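Long-range contact in polysaccharide Lyase Family 6 (Bacteroides cellulosilyticus, PDB 6QPS), which probably cleaves mannuronate-rich alginate as a calcium-binding polysaccharide lyase of family 6: residues N370-Q381 with G396-S407. Sequence-based numbering, arbitrary orientation.
Sequences NVRFAHNLFAGQ and GFLFLDNEWAFS
Asn-402 OD1 takes two donors from the neighbouring coil, Asn-376 N at 2.9 Å and, through a more bent bond, Asn-376 ND2 at 3.1 Å. The two asparagines fill equivalent corners in successive turns of the parallel beta-helix and form an asparagine ladder, their amide planes only 9° apart. With CG anti to the carbonyl carbon (chi1 -54°), the Asn-402 amide lies inside the turn, where ND2 donates to Phe-373 O at 3.0 Å; Leu-400 N reaches that oxygen from the opposite face of its plane. Asparagine suits the corner because one flat group both donates and accepts; the ladder continues through a hydrogen bond from Asn-350 N to Asn-376 OD1. A leucine in place of Asn-402 would probably leave Asn-376 N without its acceptor and cost Phe-373 O one of its two donors, although Asn-376 ND2 would still have Ile-347 O. On both sides of the corner, backbone hydrogen bonds pair the parallel strands 371-374 with 397-400 and 377-379 with 402-405. Apolar and aromatic side chains fill the interior: Val-371 CB sits over one face of the Phe-397 ring, and Phe-378 turns its edge to Trp-404. Phe-406 presents its own edge to the Phe-378 face, planes at 71°, with Phe-406 CZ 3.6 Å above the plane of the Phe-378 ring, over its centre.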
ATOM      1  N   ASN A 370      14.591  21.165   8.624  1.00 10.40           N
ATOM      2  CA  ASN A 370      15.422  20.012   8.984  1.00  9.59           C
ATOM      3  C   ASN A 370      15.139  18.802   8.102  1.00 11.30           C
ATOM      4  O   ASN A 370      14.959  17.664   8.570  1.00 10.43           O
ATOM      5  CB  ASN A 370      15.282  19.695  10.466  1.00  9.98           C
ATOM      6  CG  ASN A 370      15.927  20.733  11.296  1.00 12.85           C
ATOM      7  OD1 ASN A 370      17.112  21.024  11.086  1.00 14.24           O
ATOM      8  ND2 ASN A 370      15.174  21.356  12.188  1.00 12.71           N
ATOM      9  N   VAL A 371      15.121  19.043   6.795  1.00  9.27           N
ATOM     10  CA  VAL A 371      15.119  17.981   5.797  1.00  9.53           C
ATOM     11  C   VAL A 371      16.543  17.824   5.287  1.00  9.56           C
ATOM     12  O   VAL A 371      17.162  18.795   4.838  1.00 10.87           O
ATOM     13  CB  VAL A 371      14.176  18.309   4.635  1.00 10.84           C
ATOM     14  CG1 VAL A 371      14.153  17.175   3.612  1.00 11.30           C
ATOM     15  CG2 VAL A 371      12.780  18.567   5.150  1.00 10.03           C
ATOM     16  N   ARG A 372      17.088  16.622   5.370  1.00  9.23           N
ATOM     17  CA  ARG A 372      18.414  16.350   4.838  1.00  8.05           C
ATOM     18  C   ARG A 372      18.252  15.603   3.530  1.00  8.28           C
ATOM     19  O   ARG A 372      17.534  14.603   3.477  1.00 10.14           O
ATOM     20  CB  ARG A 372      19.277  15.545   5.816  1.00  9.94           C
ATOM     21  CG  ARG A 372      20.758  15.515   5.377  1.00  9.90           C
ATOM     22  CD  ARG A 372      21.649  14.680   6.311  1.00 12.11           C
ATOM     23  NE  ARG A 372      21.336  13.258   6.150  1.00 11.65           N
ATOM     24  CZ  ARG A 372      22.206  12.287   5.870  1.00  8.52           C
ATOM     25  NH1 ARG A 372      23.500  12.533   5.752  1.00  8.33           N
ATOM     26  NH2 ARG A 372      21.742  11.059   5.728  1.00  9.49           N
ATOM     27  N   PHE A 373      18.862  16.120   2.462  1.00  8.56           N
ATOM     28  CA  PHE A 373      18.865  15.469   1.150  1.00  7.34           C
ATOM     29  C   PHE A 373      20.336  15.180   0.827  1.00  7.75           C
ATOM     30  O   PHE A 373      21.065  16.072   0.388  1.00  7.49           O
ATOM     31  CB  PHE A 373      18.181  16.396   0.119  1.00  9.35           C
ATOM     32  CG  PHE A 373      17.933  15.740  -1.223  1.00  9.17           C
ATOM     33  CD1 PHE A 373      18.828  15.904  -2.275  1.00  9.99           C
ATOM     34  CD2 PHE A 373      16.800  14.987  -1.430  1.00 10.20           C
ATOM     35  CE1 PHE A 373      18.596  15.284  -3.530  1.00  9.67           C
ATOM     36  CE2 PHE A 373      16.561  14.370  -2.663  1.00  9.65           C
ATOM     37  CZ  PHE A 373      17.470  14.526  -3.712  1.00 10.30           C
ATOM     38  N   ALA A 374      20.774  13.940   1.067  1.00  8.35           N
ATOM     39  CA  ALA A 374      22.184  13.590   1.033  1.00  8.93           C
ATOM     40  C   ALA A 374      22.415  12.298   0.256  1.00  9.37           C
ATOM     41  O   ALA A 374      21.679  11.322   0.411  1.00  8.26           O
ATOM     42  CB  ALA A 374      22.738  13.433   2.459  1.00 11.05           C
ATOM     43  N   HIS A 375      23.476  12.281  -0.543  1.00  8.33           N
ATOM     44  CA  HIS A 375      23.969  11.070  -1.206  1.00  8.35           C
ATOM     45  C   HIS A 375      22.959  10.475  -2.168  1.00  9.69           C
ATOM     46  O   HIS A 375      22.942   9.267  -2.396  1.00  9.11           O
ATOM     47  CB  HIS A 375      24.439  10.000  -0.214  1.00  8.83           C
ATOM     48  CG  HIS A 375      25.565  10.454   0.640  1.00 10.59           C
ATOM     49  ND1 HIS A 375      26.820  10.692   0.133  1.00 13.32           N
ATOM     50  CD2 HIS A 375      25.628  10.732   1.966  1.00 12.89           C
ATOM     51  CE1 HIS A 375      27.614  11.095   1.110  1.00 15.21           C
ATOM     52  NE2 HIS A 375      26.910  11.142   2.230  1.00 13.36           N
ATOM     53  N   ASN A 376      22.116  11.318  -2.752  1.00  7.73           N
ATOM     54  CA  ASN A 376      21.156  10.881  -3.749  1.00  8.10           C
ATOM     55  C   ASN A 376      21.716  11.093  -5.152  1.00  7.98           C
ATOM     56  O   ASN A 376      22.457  12.045  -5.412  1.00  9.22           O
ATOM     57  CB  ASN A 376      19.834  11.643  -3.623  1.00  7.66           C
ATOM     58  CG  ASN A 376      19.204  11.483  -2.254  1.00  7.74           C
ATOM     59  OD1 ASN A 376      18.649  10.449  -1.922  1.00  7.94           O
ATOM     60  ND2 ASN A 376      19.343  12.496  -1.427  1.00  8.93           N
ATOM     61  N   LEU A 377      21.325  10.212  -6.065  1.00  8.93           N
ATOM     62  CA  LEU A 377      21.617  10.367  -7.489  1.00  8.56           C
ATOM     63  C   LEU A 377      20.396  10.984  -8.173  1.00  7.83           C
ATOM     64  O   LEU A 377      19.289  10.435  -8.089  1.00  9.22           O
ATOM     65  CB  LEU A 377      21.962   9.013  -8.120  1.00  9.31           C
ATOM     66  CG  LEU A 377      22.164   9.060  -9.642  1.00  9.91           C
ATOM     67  CD1 LEU A 377      23.332   9.945 -10.050  1.00 12.05           C
ATOM     68  CD2 LEU A 377      22.353   7.644 -10.175  1.00 11.68           C
ATOM     69  N   PHE A 378      20.597  12.133  -8.812  1.00  8.42           N
ATOM     70  CA  PHE A 378      19.575  12.821  -9.607  1.00  8.88           C
ATOM     71  C   PHE A 378      20.109  12.789 -11.029  1.00  8.81           C
ATOM     72  O   PHE A 378      21.147  13.382 -11.319  1.00  9.71           O
ATOM     73  CB  PHE A 378      19.421  14.252  -9.084  1.00  9.38           C
ATOM     74  CG  PHE A 378      18.297  15.080  -9.711  1.00  7.89           C
ATOM     75  CD1 PHE A 378      17.005  14.587  -9.890  1.00  9.26           C
ATOM     76  CD2 PHE A 378      18.551  16.385 -10.053  1.00  9.82           C
ATOM     77  CE1 PHE A 378      16.006  15.392 -10.433  1.00  8.58           C
ATOM     78  CE2 PHE A 378      17.563  17.183 -10.578  1.00 10.41           C
ATOM     79  CZ  PHE A 378      16.293  16.669 -10.796  1.00 10.48           C
ATOM     80  N   ALA A 379      19.451  12.029 -11.909  1.00  9.82           N
ATOM     81  CA  ALA A 379      20.019  11.753 -13.227  1.00  9.96           C
ATOM     82  C   ALA A 379      18.928  11.658 -14.280  1.00 10.26           C
ATOM     83  O   ALA A 379      17.751  11.451 -13.967  1.00  9.83           O
ATOM     84  CB  ALA A 379      20.825  10.449 -13.206  1.00 11.85           C
ATOM     85  N   GLY A 380      19.344  11.753 -15.525  1.00  9.48           N
ATOM     86  CA  GLY A 380      18.416  11.635 -16.628  1.00 11.47           C
ATOM     87  C   GLY A 380      18.942  12.376 -17.847  1.00 12.41           C
ATOM     88  O   GLY A 380      20.150  12.465 -18.062  1.00 12.45           O
ATOM     89  N   GLN A 381      18.003  12.861 -18.659  1.00 13.23           N
ATOM     90  CA  GLN A 381      18.321  13.597 -19.875  1.00 14.90           C
ATOM     91  C   GLN A 381      18.274  15.089 -19.557  1.00 15.15           C
ATOM     92  O   GLN A 381      19.318  15.748 -19.496  1.00 16.38           O
ATOM     93  CB  GLN A 381      17.340  13.209 -20.984  1.00 17.09           C
ATOM     94  CG  GLN A 381      17.576  11.796 -21.496  1.00 24.47           C
ATOM     95  CD  GLN A 381      17.129  10.736 -20.501  1.00 38.35           C
ATOM     96  OE1 GLN A 381      15.963  10.706 -20.085  1.00 42.59           O
ATOM     97  NE2 GLN A 381      18.056   9.859 -20.109  1.00 39.71           N
ATOM     98  N   GLY A 396      15.616  25.397   5.149  1.00 14.23           N
ATOM     99  CA  GLY A 396      15.173  24.197   5.832  1.00 13.33           C
ATOM    100  C   GLY A 396      15.768  22.911   5.307  1.00 12.13           C
ATOM    101  O   GLY A 396      15.478  21.840   5.866  1.00 14.06           O
ATOM    102  N   PHE A 397      16.622  22.973   4.288  1.00 12.55           N
ATOM    103  CA  PHE A 397      17.234  21.809   3.668  1.00 11.72           C
ATOM    104  C   PHE A 397      18.747  21.839   3.855  1.00 13.08           C
ATOM    105  O   PHE A 397      19.378  22.895   3.793  1.00 14.47           O
ATOM    106  CB  PHE A 397      16.948  21.786   2.137  1.00 11.96           C
ATOM    107  CG  PHE A 397      15.592  21.267   1.766  1.00 11.20           C
ATOM    108  CD1 PHE A 397      14.466  22.058   1.888  1.00 13.15           C
ATOM    109  CD2 PHE A 397      15.441  19.992   1.269  1.00 11.79           C
ATOM    110  CE1 PHE A 397      13.213  21.570   1.559  1.00 13.50           C
ATOM    111  CE2 PHE A 397      14.188  19.497   0.948  1.00 12.21           C
ATOM    112  CZ  PHE A 397      13.085  20.267   1.088  1.00 12.19           C
ATOM    113  N   LEU A 398      19.329  20.678   4.063  1.00 11.00           N
ATOM    114  CA  LEU A 398      20.769  20.472   3.949  1.00 13.27           C
ATOM    115  C   LEU A 398      20.964  19.576   2.732  1.00 12.04           C
ATOM    116  O   LEU A 398      20.531  18.418   2.747  1.00 11.92           O
ATOM    117  CB  LEU A 398      21.320  19.820   5.217  1.00 13.21           C
ATOM    118  CG  LEU A 398      22.765  19.296   5.161  1.00 15.33           C
ATOM    119  CD1 LEU A 398      23.738  20.428   4.843  1.00 17.89           C
ATOM    120  CD2 LEU A 398      23.156  18.615   6.471  1.00 16.81           C
ATOM    121  N   PHE A 399      21.553  20.119   1.667  1.00 11.88           N
ATOM    122  CA  PHE A 399      21.881  19.350   0.466  1.00 10.76           C
ATOM    123  C   PHE A 399      23.350  18.970   0.571  1.00 11.67           C
ATOM    124  O   PHE A 399      24.214  19.856   0.602  1.00 13.45           O
ATOM    125  CB  PHE A 399      21.667  20.166  -0.809  1.00 11.98           C
ATOM    126  CG  PHE A 399      20.267  20.640  -1.027  1.00 11.29           C
ATOM    127  CD1 PHE A 399      19.334  19.843  -1.676  1.00 12.66           C
ATOM    128  CD2 PHE A 399      19.890  21.893  -0.619  1.00 12.93           C
ATOM    129  CE1 PHE A 399      18.032  20.294  -1.889  1.00 15.39           C
ATOM    130  CE2 PHE A 399      18.597  22.362  -0.855  1.00 15.14           C
ATOM    131  CZ  PHE A 399      17.672  21.546  -1.467  1.00 14.04           C
ATOM    132  N   LEU A 400      23.642  17.670   0.611  1.00 10.55           N
ATOM    133  CA  LEU A 400      24.995  17.202   0.878  1.00 10.34           C
ATOM    134  C   LEU A 400      25.382  16.016   0.001  1.00  9.12           C
ATOM    135  O   LEU A 400      24.750  14.961   0.053  1.00 10.95           O
ATOM    136  CB  LEU A 400      25.106  16.824   2.348  1.00 12.22           C
ATOM    137  CG  LEU A 400      26.476  16.399   2.810  1.00 16.11           C
ATOM    138  CD1 LEU A 400      27.493  17.513   2.633  1.00 17.77           C
ATOM    139  CD2 LEU A 400      26.403  15.974   4.263  1.00 16.49           C
ATOM    140  N   ASP A 401      26.440  16.190  -0.787  1.00 10.13           N
ATOM    141  CA  ASP A 401      27.084  15.092  -1.506  1.00 10.97           C
ATOM    142  C   ASP A 401      26.102  14.288  -2.364  1.00 10.03           C
ATOM    143  O   ASP A 401      26.180  13.060  -2.448  1.00 11.60           O
ATOM    144  CB  ASP A 401      27.851  14.198  -0.532  1.00 13.49           C
ATOM    145  CG  ASP A 401      29.037  14.905   0.108  1.00 15.50           C
ATOM    146  OD1 ASP A 401      29.643  15.785  -0.556  1.00 19.64           O
ATOM    147  OD2 ASP A 401      29.384  14.559   1.269  1.00 18.28           O
ATOM    148  N   ASN A 402      25.235  14.990  -3.082  1.00  9.64           N
ATOM    149  CA  ASN A 402      24.421  14.373  -4.122  1.00  8.31           C
ATOM    150  C   ASN A 402      25.158  14.402  -5.464  1.00 10.84           C
ATOM    151  O   ASN A 402      26.124  15.142  -5.656  1.00 11.62           O
ATOM    152  CB  ASN A 402      23.084  15.110  -4.225  1.00  8.44           C
ATOM    153  CG  ASN A 402      22.360  15.189  -2.891  1.00  8.49           C
ATOM    154  OD1 ASN A 402      21.770  14.211  -2.437  1.00  8.89           O
ATOM    155  ND2 ASN A 402      22.413  16.358  -2.246  1.00  9.70           N
ATOM    156  N   GLU A 403      24.706  13.556  -6.390  1.00 10.47           N
ATOM    157  CA  GLU A 403      25.281  13.465  -7.725  1.00  9.42           C
ATOM    158  C   GLU A 403      24.263  13.916  -8.759  1.00 10.10           C
ATOM    159  O   GLU A 403      23.071  13.627  -8.638  1.00 10.53           O
ATOM    160  CB  GLU A 403      25.762  12.048  -8.001  1.00 13.28           C
ATOM    161  CG  GLU A 403      27.061  11.731  -7.271  1.00 14.56           C
ATOM    162  CD  GLU A 403      27.575  10.325  -7.520  1.00 21.11           C
ATOM    163  OE1 GLU A 403      26.840   9.513  -8.109  1.00 24.64           O
ATOM    164  OE2 GLU A 403      28.716  10.036  -7.108  1.00 28.91           O
ATOM    165  N   TRP A 404      24.762  14.601  -9.789  1.00  9.79           N
ATOM    166  CA  TRP A 404      23.947  15.242 -10.814  1.00  9.13           C
ATOM    167  C   TRP A 404      24.436  14.742 -12.166  1.00 10.37           C
ATOM    168  O   TRP A 404      25.569  15.041 -12.573  1.00 11.43           O
ATOM    169  CB  TRP A 404      24.146  16.755 -10.694  1.00  9.33           C
ATOM    170  CG  TRP A 404      23.444  17.621 -11.709  1.00  9.76           C
ATOM    171  CD1 TRP A 404      23.816  17.849 -13.017  1.00 12.21           C
ATOM    172  CD2 TRP A 404      22.282  18.436 -11.481  1.00 10.13           C
ATOM    173  NE1 TRP A 404      22.935  18.720 -13.607  1.00 11.91           N
ATOM    174  CE2 TRP A 404      21.999  19.109 -12.684  1.00 12.84           C
ATOM    175  CE3 TRP A 404      21.465  18.674 -10.367  1.00 10.46           C
ATOM    176  CZ2 TRP A 404      20.926  19.987 -12.810  1.00 12.69           C
ATOM    177  CZ3 TRP A 404      20.397  19.538 -10.499  1.00 10.86           C
ATOM    178  CH2 TRP A 404      20.143  20.195 -11.715  1.00 12.34           C
ATOM    179  N   ALA A 405      23.603  13.971 -12.860  1.00 11.24           N
ATOM    180  CA  ALA A 405      24.026  13.334 -14.119  1.00 11.86           C
ATOM    181  C   ALA A 405      22.989  13.519 -15.232  1.00  9.98           C
ATOM    182  O   ALA A 405      22.056  12.726 -15.393  1.00 10.53           O
ATOM    183  CB  ALA A 405      24.371  11.854 -13.900  1.00 14.24           C
ATOM    184  N   PHE A 406      23.160  14.581 -16.022  1.00 12.91           N
ATOM    185  CA  PHE A 406      22.241  14.947 -17.099  1.00 12.43           C
ATOM    186  C   PHE A 406      23.038  15.247 -18.368  1.00 14.25           C
ATOM    187  O   PHE A 406      24.256  15.441 -18.340  1.00 16.10           O
ATOM    188  CB  PHE A 406      21.353  16.125 -16.684  1.00 12.19           C
ATOM    189  CG  PHE A 406      20.404  15.790 -15.545  1.00 10.38           C
ATOM    190  CD1 PHE A 406      20.749  16.023 -14.214  1.00 11.79           C
ATOM    191  CD2 PHE A 406      19.195  15.194 -15.814  1.00 10.29           C
ATOM    192  CE1 PHE A 406      19.869  15.689 -13.199  1.00 10.71           C
ATOM    193  CE2 PHE A 406      18.316  14.869 -14.806  1.00  9.94           C
ATOM    194  CZ  PHE A 406      18.642  15.111 -13.508  1.00 10.18           C
ATOM    195  N   SER A 407      22.323  15.278 -19.500  1.00 16.67           N
ATOM    196  CA  SER A 407      22.974  15.311 -20.807  1.00 18.49           C
ATOM    197  C   SER A 407      23.718  16.615 -21.036  1.00 19.03           C
ATOM    198  O   SER A 407      24.837  16.605 -21.564  1.00 19.38           O
ATOM    199  CB  SER A 407      21.936  15.112 -21.910  1.00 22.69           C
ATOM    200  OG  SER A 407      21.279  13.868 -21.787  1.00 23.41           O
TER
HETATM  201  O   HOH W   1      28.444  13.291   3.605  1.00 16.63           O
HETATM  202  O   HOH W   2      27.492   9.968  -2.308  1.00 29.55           O
HETATM  203  O   HOH W   3      22.161  12.032 -19.884  1.00 26.08           O